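Long-range contact in transcriptional regulator, LacI family (Lactobacillus brevis, PDB 3JY6), which probably acts as a DNA-binding transcription factor of the LacI family, recognising regulatory DNA sequences to control transcription: residues H125-T130 / Q174-N179. Numbering follows the deposited sequence.
Sequences HVVVLT and QLITQN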
loop_
_atom_site.group_PDB
_atom_site.type_symbol
_atom_site.label_atom_id
_atom_site.label_comp_id
_atom_site.label_asym_id
_atom_site.label_seq_id
_atom_site.Cartn_x
_atom_site.Cartn_y
_atom_site.Cartn_z
ATOM N N HIS A 125 27.158 -7.755 -15.626
ATOM C CA HIS A 125 26.572 -6.524 -16.134
ATOM C C HIS A 125 25.342 -6.106 -15.337
ATOM O O HIS A 125 24.311 -6.777 -15.374
ATOM C CB HIS A 125 26.218 -6.729 -17.605
ATOM C CG HIS A 125 25.456 -5.599 -18.218
ATOM N ND1 HIS A 125 24.383 -5.807 -19.055
ATOM C CD2 HIS A 125 25.609 -4.259 -18.125
ATOM C CE1 HIS A 125 23.903 -4.643 -19.450
ATOM N NE2 HIS A 125 24.629 -3.687 -18.900
ATOM N N VAL A 126 25.447 -4.994 -14.617
ATOM C CA VAL A 126 24.327 -4.528 -13.817
ATOM C C VAL A 126 23.602 -3.352 -14.457
ATOM O O VAL A 126 24.215 -2.367 -14.868
ATOM C CB VAL A 126 24.780 -4.122 -12.404
ATOM C CG1 VAL A 126 23.556 -3.869 -11.520
ATOM C CG2 VAL A 126 25.659 -5.206 -11.811
ATOM N N VAL A 127 22.286 -3.480 -14.549
ATOM C CA VAL A 127 21.440 -2.444 -15.116
ATOM C C VAL A 127 20.656 -1.870 -13.952
ATOM O O VAL A 127 19.733 -2.497 -13.436
ATOM C CB VAL A 127 20.474 -3.027 -16.174
ATOM C CG1 VAL A 127 19.512 -1.945 -16.660
ATOM C CG2 VAL A 127 21.267 -3.574 -17.355
ATOM N N VAL A 128 21.049 -0.676 -13.529
ATOM C CA VAL A 128 20.409 -0.006 -12.408
ATOM C C VAL A 128 19.180 0.790 -12.842
ATOM O O VAL A 128 19.265 1.646 -13.722
ATOM C CB VAL A 128 21.393 0.962 -11.727
ATOM C CG1 VAL A 128 20.750 1.574 -10.501
ATOM C CG2 VAL A 128 22.685 0.241 -11.368
ATOM N N LEU A 129 18.037 0.500 -12.230
ATOM C CA LEU A 129 16.799 1.219 -12.527
ATOM C C LEU A 129 16.497 2.022 -11.266
ATOM O O LEU A 129 16.359 1.444 -10.180
ATOM C CB LEU A 129 15.664 0.242 -12.824
ATOM C CG LEU A 129 14.283 0.829 -13.132
ATOM C CD1 LEU A 129 14.352 1.779 -14.339
ATOM C CD2 LEU A 129 13.308 -0.317 -13.388
ATOM N N THR A 130 16.378 3.344 -11.397
ATOM C CA THR A 130 16.163 4.172 -10.211
ATOM C C THR A 130 15.462 5.517 -10.437
ATOM O O THR A 130 15.309 5.986 -11.571
ATOM C CB THR A 130 17.533 4.487 -9.561
ATOM O OG1 THR A 130 17.354 5.218 -8.349
ATOM C CG2 THR A 130 18.371 5.338 -10.505
ATOM N N GLN A 174 16.599 -2.094 -23.714
ATOM C CA GLN A 174 17.741 -1.760 -24.557
ATOM C C GLN A 174 19.043 -1.992 -23.791
ATOM O O GLN A 174 19.981 -2.618 -24.301
ATOM C CB GLN A 174 17.638 -0.300 -25.011
ATOM C CG GLN A 174 18.715 0.141 -25.974
ATOM C CD GLN A 174 18.585 1.604 -26.329
ATOM O OE1 GLN A 174 17.547 2.045 -26.829
ATOM N NE2 GLN A 174 19.639 2.372 -26.064
ATOM N N LEU A 175 19.088 -1.504 -22.554
ATOM C CA LEU A 175 20.271 -1.639 -21.710
ATOM C C LEU A 175 20.553 -3.090 -21.307
ATOM O O LEU A 175 21.705 -3.519 -21.253
ATOM C CB LEU A 175 20.115 -0.783 -20.453
ATOM C CG LEU A 175 20.180 0.744 -20.566
ATOM C CD1 LEU A 175 19.728 1.373 -19.261
ATOM C CD2 LEU A 175 21.597 1.170 -20.895
ATOM N N ILE A 176 19.498 -3.838 -21.013
ATOM C CA ILE A 176 19.642 -5.236 -20.618
ATOM C C ILE A 176 20.205 -6.093 -21.753
ATOM O O ILE A 176 21.030 -6.980 -21.545
ATOM C CB ILE A 176 18.271 -5.848 -20.212
ATOM C CG1 ILE A 176 17.830 -5.300 -18.856
ATOM C CG2 ILE A 176 18.365 -7.376 -20.157
ATOM C CD1 ILE A 176 16.479 -5.825 -18.410
ATOM N N THR A 177 19.756 -5.791 -22.960
ATOM C CA THR A 177 20.113 -6.554 -24.138
ATOM C C THR A 177 21.303 -6.108 -24.998
ATOM O O THR A 177 21.559 -6.718 -26.040
ATOM C CB THR A 177 18.876 -6.644 -25.040
ATOM O OG1 THR A 177 18.998 -7.767 -25.908
ATOM C CG2 THR A 177 18.729 -5.372 -25.869
ATOM N N GLN A 178 22.044 -5.083 -24.584
ATOM C CA GLN A 178 23.152 -4.618 -25.417
ATOM C C GLN A 178 24.302 -5.596 -25.634
ATOM O O GLN A 178 24.853 -5.661 -26.729
ATOM C CB GLN A 178 23.700 -3.272 -24.913
ATOM C CG GLN A 178 24.274 -3.272 -23.518
ATOM C CD GLN A 178 24.817 -1.906 -23.126
ATOM O OE1 GLN A 178 24.650 -0.927 -23.858
ATOM N NE2 GLN A 178 25.462 -1.832 -21.967
ATOM N N ASN A 179 24.686 -6.354 -24.616
ATOM C CA ASN A 179 25.771 -7.306 -24.812
ATOM C C ASN A 179 25.465 -8.711 -24.283
ATOM O O ASN A 179 24.351 -8.994 -23.837
ATOM C CB ASN A 179 27.087 -6.769 -24.217
ATOM C CG ASN A 179 26.934 -6.252 -22.795
ATOM O OD1 ASN A 179 26.539 -6.990 -21.891
ATOM N ND2 ASN A 179 27.261 -4.970 -22.591
#
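His125 turns its imidazole edge to the last turn of helix 165-177: CE1 lies 3.1 Å from Leu175 O, and the oxygen sits in the ring plane, the geometry of a C-H···O contact. With CG anti to the backbone N (chi1 173°), the ring leaves the strand toward the helix end. Both ring nitrogens are engaged by the flanking strands, ND1 with Thr183 OG1 and NE2 with Asp154 OD2, and those two hydrogen bonds fix the ring's rotation. Two amides approach without bonding to it. The Gln178 side chain runs across that of His125 at about a right angle, yet its amide plane is only 26° from the ring plane; its NE2, 3.7 Å from His125 NE2, is neither over the face nor at the edge. Asn179 is turned more steeply, 65° between planes, with OD1 3.8 Å from His125 ND1 and weakly bonded to Gln181 N. Two residues on, Val127 splits its methyls over the helix: CG1 meets Leu175 CB at 4.0 Å, while CG2 lies 4.1 Å from Ile176 CG1. The contact thus seats the helix's C-terminal end on strand 125-131, an inner strand of the parallel four-stranded sheet in this periplasmic-binding-protein-like fold. Asp154 and the Leu175 carbonyl would be expected to polarise the imidazole and could raise its pKa, but Thr183's hydroxyl, able to give or take a proton, leaves its charge open.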